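Long-range contacts in guanine nucleotide exchange protein (PDB 1XSZ), which probably acts as a guanine nucleotide exchange factor for Arf GTPases, with a Sec7 domain whose active site is covered by a C-terminal cap: residues 95-100 and 194-199; 44-49 and 79-84. One frame throughout, in Å; residues are numbered along the deposited sequence. Where two conformers were deposited one is given.

Contact 1: residues 95-100 and 194-199; sequences TFLKTF and FELNFV
Leu97, Lys98 and Glu195 bury the most surface where the end of helix 89-98 meets the irregular loop between helix 179-191 and strand 204-208. Methyl CD1 of Leu97 sits over the centre of one face of the Phe194 ring, 4.0 Å from its centroid and 10° off the normal, a CH-pi contact. The same CD1 lies 3.9 Å from CD2 of Leu196, the two leucines side by side and pointing the same way. On the outer side, the methylenes CG and CD of Lys98 lie across the carboxylate of Glu195: Lys98 CG is 3.2 Å from Glu195 OE2, and CD comes equally near OE1. Two bends, at chi3 and chi4 (58° and 62°), carry the ammonium away, and NZ stays 5.5 Å from Glu195 OE1, too far for a salt bridge. No direct hydrogen bond joins the segments. A water bridges them instead, accepting from Asn197 N (2.9 Å) and lying within hydrogen-bonding distance of the carbonyl oxygens of Leu97 and Phe100. Further out, Phe194 packs on Thr141, Ile142 and Asn145 of helix 131-149, while backbone bonds tie Asn197 and Val199 to Leu102, just ahead of helix 106-123.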
loop_
_atom_site.group_PDB
_atom_site.type_symbol
_atom_site.label_atom_id
_atom_site.label_comp_id
_atom_site.label_asym_id
_atom_site.label_seq_id
_atom_site.Cartn_x
_atom_site.Cartn_y
_atom_site.Cartn_z
ATOM N N THR A 95 -3.920 13.122 -12.552
ATOM C CA THR A 95 -2.689 13.817 -12.200
ATOM C C THR A 95 -2.144 13.299 -10.872
ATOM O O THR A 95 -0.942 13.057 -10.725
ATOM C CB THR A 95 -2.939 15.331 -12.105
ATOM O OG1 THR A 95 -3.299 15.828 -13.402
ATOM C CG2 THR A 95 -1.694 16.050 -11.606
ATOM N N PHE A 96 -3.036 13.110 -9.910
ATOM C CA PHE A 96 -2.644 12.619 -8.600
ATOM C C PHE A 96 -2.029 11.218 -8.691
ATOM O O PHE A 96 -0.918 10.986 -8.214
ATOM C CB PHE A 96 -3.865 12.605 -7.673
ATOM C CG PHE A 96 -3.590 12.050 -6.303
ATOM C CD1 PHE A 96 -3.853 10.711 -6.012
ATOM C CD2 PHE A 96 -3.059 12.863 -5.304
ATOM C CE1 PHE A 96 -3.589 10.193 -4.735
ATOM C CE2 PHE A 96 -2.791 12.358 -4.031
ATOM C CZ PHE A 96 -3.058 11.019 -3.747
ATOM N N LEU A 97 -2.739 10.289 -9.320
ATOM C CA LEU A 97 -2.233 8.922 -9.414
ATOM C C LEU A 97 -0.909 8.803 -10.160
ATOM O O LEU A 97 -0.057 7.993 -9.788
ATOM C CB LEU A 97 -3.284 8.015 -10.058
ATOM C CG LEU A 97 -4.569 7.853 -9.240
ATOM C CD1 LEU A 97 -5.607 7.134 -10.077
ATOM C CD2 LEU A 97 -4.277 7.101 -7.941
ATOM N N LYS A 98 -0.725 9.613 -11.198
ATOM C CA LYS A 98 0.502 9.575 -11.992
ATOM C C LYS A 98 1.711 10.158 -11.255
ATOM O O LYS A 98 2.855 9.965 -11.673
ATOM C CB LYS A 98 0.266 10.315 -13.319
ATOM C CG LYS A 98 1.487 10.460 -14.216
ATOM C CD LYS A 98 1.105 11.096 -15.551
ATOM C CE LYS A 98 0.461 12.460 -15.360
ATOM N NZ LYS A 98 1.391 13.433 -14.716
ATOM N N THR A 99 1.458 10.852 -10.150
ATOM C CA THR A 99 2.513 11.478 -9.355
ATOM C C THR A 99 3.385 10.479 -8.587
ATOM O O THR A 99 4.548 10.756 -8.289
ATOM C CB THR A 99 1.899 12.466 -8.326
ATOM O OG1 THR A 99 1.174 13.491 -9.019
ATOM C CG2 THR A 99 2.988 13.114 -7.478
ATOM N N PHE A 100 2.833 9.308 -8.296
ATOM C CA PHE A 100 3.543 8.309 -7.504
ATOM C C PHE A 100 4.033 7.066 -8.216
ATOM O O PHE A 100 3.608 6.742 -9.321
ATOM C CB PHE A 100 2.635 7.764 -6.391
ATOM C CG PHE A 100 1.939 8.809 -5.572
ATOM C CD1 PHE A 100 0.728 9.363 -5.986
ATOM C CD2 PHE A 100 2.477 9.213 -4.360
ATOM C CE1 PHE A 100 0.069 10.308 -5.194
ATOM C CE2 PHE A 100 1.831 10.152 -3.563
ATOM C CZ PHE A 100 0.621 10.701 -3.981
ATOM N N PHE A 194 -6.247 5.953 -17.015
ATOM C CA PHE A 194 -5.327 6.497 -16.027
ATOM C C PHE A 194 -3.927 5.978 -16.333
ATOM O O PHE A 194 -3.770 4.925 -16.948
ATOM C CB PHE A 194 -5.669 6.015 -14.611
ATOM C CG PHE A 194 -6.845 6.707 -13.983
ATOM C CD1 PHE A 194 -7.003 8.087 -14.080
ATOM C CD2 PHE A 194 -7.766 5.981 -13.237
ATOM C CE1 PHE A 194 -8.061 8.730 -13.441
ATOM C CE2 PHE A 194 -8.824 6.616 -12.594
ATOM C CZ PHE A 194 -8.972 7.995 -12.696
ATOM N N GLU A 195 -2.919 6.731 -15.912
ATOM C CA GLU A 195 -1.537 6.292 -16.062
ATOM C C GLU A 195 -1.207 5.759 -14.669
ATOM O O GLU A 195 -1.167 6.515 -13.698
ATOM C CB GLU A 195 -0.603 7.453 -16.407
ATOM C CG GLU A 195 0.854 7.011 -16.528
ATOM C CD GLU A 195 1.806 8.147 -16.843
ATOM O OE1 GLU A 195 1.553 8.883 -17.817
ATOM O OE2 GLU A 195 2.815 8.297 -16.118
ATOM N N LEU A 196 -0.990 4.453 -14.570
ATOM C CA LEU A 196 -0.705 3.828 -13.283
ATOM C C LEU A 196 0.643 3.132 -13.300
ATOM O O LEU A 196 0.855 2.181 -14.058
ATOM C CB LEU A 196 -1.802 2.815 -12.946
ATOM C CG LEU A 196 -3.233 3.357 -12.939
ATOM C CD1 LEU A 196 -4.211 2.195 -12.789
ATOM C CD2 LEU A 196 -3.401 4.368 -11.816
ATOM N N ASN A 197 1.553 3.614 -12.465
ATOM C CA ASN A 197 2.893 3.047 -12.378
ATOM C C ASN A 197 3.102 2.512 -10.965
ATOM O O ASN A 197 3.313 3.277 -10.028
ATOM C CB ASN A 197 3.927 4.133 -12.699
ATOM C CG ASN A 197 3.701 4.771 -14.063
ATOM O OD1 ASN A 197 3.677 5.998 -14.193
ATOM N ND2 ASN A 197 3.540 3.943 -15.084
ATOM N N PHE A 198 3.030 1.194 -10.816
ATOM C CA PHE A 198 3.207 0.564 -9.512
ATOM C C PHE A 198 4.633 0.105 -9.272
ATOM O O PHE A 198 5.380 -0.162 -10.216
ATOM C CB PHE A 198 2.292 -0.659 -9.377
ATOM C CG PHE A 198 0.832 -0.325 -9.338
ATOM C CD1 PHE A 198 0.071 -0.308 -10.506
ATOM C CD2 PHE A 198 0.218 0.001 -8.135
ATOM C CE1 PHE A 198 -1.277 0.032 -10.470
ATOM C CE2 PHE A 198 -1.131 0.342 -8.087
ATOM C CZ PHE A 198 -1.880 0.358 -9.259
ATOM N N VAL A 199 5.007 0.018 -8.000
ATOM C CA VAL A 199 6.331 -0.473 -7.632
ATOM C C VAL A 199 6.358 -1.947 -8.042
ATOM O O VAL A 199 5.321 -2.605 -8.055
ATOM C CB VAL A 199 6.570 -0.374 -6.103
ATOM C CG1 VAL A 199 6.509 1.074 -5.657
ATOM C CG2 VAL A 199 5.528 -1.198 -5.349
HETATM O O HOH W 1 1.445 6.132 -11.065
#

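Contact 2: residues 44-49 and 79-84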
loop_
_atom_site.group_PDB
_atom_site.type_symbol
_atom_site.label_atom_id
_atom_site.label_comp_id
_atom_site.label_asym_id
_atom_site.label_seq_id
_atom_site.Cartn_x
_atom_site.Cartn_y
_atom_site.Cartn_z
ATOM N N ILE A 44 8.968 18.225 4.830
ATOM C CA ILE A 44 9.250 16.914 4.258
ATOM C C ILE A 44 8.460 16.779 2.952
ATOM O O ILE A 44 9.000 16.366 1.927
ATOM C CB ILE A 44 8.841 15.784 5.228
ATOM C CG1 ILE A 44 9.731 15.823 6.474
ATOM C CG2 ILE A 44 8.938 14.431 4.526
ATOM C CD1 ILE A 44 9.264 14.903 7.585
ATOM N N ALA A 45 7.184 17.148 2.991
ATOM C CA ALA A 45 6.338 17.068 1.805
ATOM C C ALA A 45 6.891 17.929 0.674
ATOM O O ALA A 45 6.926 17.500 -0.478
ATOM C CB ALA A 45 4.914 17.497 2.148
ATOM N N GLU A 46 7.328 19.140 1.001
ATOM C CA GLU A 46 7.874 20.029 -0.015
ATOM C C GLU A 46 9.159 19.464 -0.613
ATOM O O GLU A 46 9.407 19.618 -1.806
ATOM C CB GLU A 46 8.137 21.416 0.582
ATOM C CG GLU A 46 8.624 22.459 -0.420
ATOM C CD GLU A 46 7.622 22.728 -1.529
ATOM O OE1 GLU A 46 6.428 22.931 -1.221
ATOM O OE2 GLU A 46 8.030 22.751 -2.710
ATOM N N PHE A 47 9.968 18.804 0.213
ATOM C CA PHE A 47 11.215 18.219 -0.267
ATOM C C PHE A 47 10.914 17.105 -1.272
ATOM O O PHE A 47 11.592 16.975 -2.286
ATOM C CB PHE A 47 12.033 17.655 0.902
ATOM C CG PHE A 47 13.481 17.412 0.566
ATOM C CD1 PHE A 47 14.378 18.477 0.489
ATOM C CD2 PHE A 47 13.944 16.129 0.299
ATOM C CE1 PHE A 47 15.715 18.264 0.153
ATOM C CE2 PHE A 47 15.282 15.907 -0.041
ATOM C CZ PHE A 47 16.167 16.977 -0.114
ATOM N N PHE A 48 9.895 16.301 -0.982
ATOM C CA PHE A 48 9.504 15.215 -1.880
ATOM C C PHE A 48 9.132 15.784 -3.252
ATOM O O PHE A 48 9.504 15.230 -4.287
ATOM C CB PHE A 48 8.301 14.457 -1.310
ATOM C CG PHE A 48 8.620 13.567 -0.135
ATOM C CD1 PHE A 48 7.592 13.092 0.669
ATOM C CD2 PHE A 48 9.927 13.171 0.147
ATOM C CE1 PHE A 48 7.849 12.235 1.735
ATOM C CE2 PHE A 48 10.195 12.311 1.213
ATOM C CZ PHE A 48 9.155 11.842 2.006
ATOM N N HIS A 49 8.380 16.881 -3.258
ATOM C CA HIS A 49 7.984 17.515 -4.511
ATOM C C HIS A 49 9.187 18.134 -5.221
ATOM O O HIS A 49 9.411 17.900 -6.409
ATOM C CB HIS A 49 6.939 18.606 -4.251
ATOM C CG HIS A 49 5.540 18.091 -4.119
ATOM N ND1 HIS A 49 4.723 18.418 -3.058
ATOM C CD2 HIS A 49 4.799 17.308 -4.937
ATOM C CE1 HIS A 49 3.537 17.861 -3.231
ATOM N NE2 HIS A 49 3.557 17.182 -4.364
ATOM N N THR A 79 -0.293 16.436 -0.533
ATOM C CA THR A 79 -1.422 16.568 -1.438
ATOM C C THR A 79 -1.965 18.001 -1.478
ATOM O O THR A 79 -2.408 18.472 -2.525
ATOM C CB THR A 79 -2.525 15.578 -1.048
ATOM O OG1 THR A 79 -1.983 14.250 -1.078
ATOM C CG2 THR A 79 -3.686 15.658 -2.023
ATOM N N SER A 80 -1.919 18.687 -0.341
ATOM C CA SER A 80 -2.401 20.063 -0.264
ATOM C C SER A 80 -1.532 20.992 -1.105
ATOM O O SER A 80 -1.991 22.038 -1.567
ATOM C CB SER A 80 -2.406 20.541 1.189
ATOM O OG SER A 80 -3.328 19.798 1.964
ATOM N N GLN A 81 -0.277 20.604 -1.305
ATOM C CA GLN A 81 0.659 21.402 -2.089
ATOM C C GLN A 81 0.455 21.241 -3.591
ATOM O O GLN A 81 1.123 21.897 -4.392
ATOM C CB GLN A 81 2.098 21.046 -1.694
ATOM C CG GLN A 81 2.441 21.479 -0.273
ATOM C CD GLN A 81 3.697 20.827 0.269
ATOM O OE1 GLN A 81 4.313 19.988 -0.387
ATOM N NE2 GLN A 81 4.080 21.208 1.483
ATOM N N MET A 82 -0.472 20.365 -3.971
ATOM C CA MET A 82 -0.785 20.138 -5.378
ATOM C C MET A 82 -1.956 21.038 -5.753
ATOM O O MET A 82 -2.847 21.271 -4.940
ATOM C CB MET A 82 -1.158 18.673 -5.611
ATOM C CG MET A 82 -0.009 17.709 -5.352
ATOM S SD MET A 82 -0.465 15.975 -5.561
ATOM C CE MET A 82 -0.508 15.842 -7.338
ATOM N N ASN A 83 -1.951 21.541 -6.984
ATOM C CA ASN A 83 -3.010 22.435 -7.447
ATOM C C ASN A 83 -4.023 21.715 -8.333
ATOM O O ASN A 83 -3.737 21.427 -9.494
ATOM C CB ASN A 83 -2.399 23.602 -8.229
ATOM C CG ASN A 83 -3.440 24.617 -8.682
ATOM O OD1 ASN A 83 -3.160 25.477 -9.523
ATOM N ND2 ASN A 83 -4.638 24.531 -8.123
ATOM N N PHE A 84 -5.203 21.439 -7.785
ATOM C CA PHE A 84 -6.258 20.764 -8.532
ATOM C C PHE A 84 -7.278 21.760 -9.069
ATOM O O PHE A 84 -8.190 21.388 -9.806
ATOM C CB PHE A 84 -6.962 19.734 -7.646
ATOM C CG PHE A 84 -6.067 18.617 -7.202
ATOM C CD1 PHE A 84 -5.494 17.758 -8.136
ATOM C CD2 PHE A 84 -5.764 18.446 -5.856
ATOM C CE1 PHE A 84 -4.628 16.743 -7.737
ATOM C CE2 PHE A 84 -4.899 17.434 -5.447
ATOM C CZ PHE A 84 -4.331 16.583 -6.389
#
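Ala45 meets Gln81 with its methyl group, CB lying 3.6 Å from the amide oxygen OE1. Gln81 OE1 also comes within 3.4 Å of the backbone N of Glu46, but at an angle too poor for a hydrogen bond. Glu46 runs obliquely across the Gln81 side chain. Its CG stands anti to the backbone N (chi1 -176°) and the chain then bends at chi2, which brings OE1 to 3.8 Å from CD of Gln81; the other oxygen, OE2, is hydrogen-bonded to Gln50. All this takes place within the all-helical Sec7 domain, where helix 40-50 packs against helix 69-80 and the turn that follows it. Gln81, in that turn, reaches back to helix 40-50 with its chain extended beyond CG, and its NE2 bonds to the carbonyl oxygen of Glu42. One helical turn past Ala45, His49 supplies the hydrogen bond of the contact: ND1 donates to Gln81 OE1 over 3.1 Å, with an N-H...O angle of 146°. The acceptor lies in the imidazole plane and the donor in the amide carbonyl plane, although the two planes are 52° apart. CG of Met82 is 3.7 Å from the other ring nitrogen of His49, NE2, and the thioether sulfur SD stands farther out at the ring edge. Phe78 of helix 69-80 stacks on the same imidazole.

How the contacts relate
Both contacts are partly buried, and their centres lie 15 Å apart, with contact 1 nearer the middle of the chain. Contact 2 lies within the Sec7 range, between helix 40-50 and the turn after helix 69-80, whereas contact 1 lays the loop that leads from helix 179-191 to strand 204-208 against the end of helix 89-98. Their chemistry differs accordingly: in contact 2 a direct side-chain hydrogen bond joins a helix to a turn, while contact 1 relies on apolar packing and a bridging water. Successive helices, 69-80 and 89-98, contribute to them, and the two meet where Met82 CE packs 3.3 Å from Thr99 OG1 and Phe96 lies against Thr79, Met82 and Phe84.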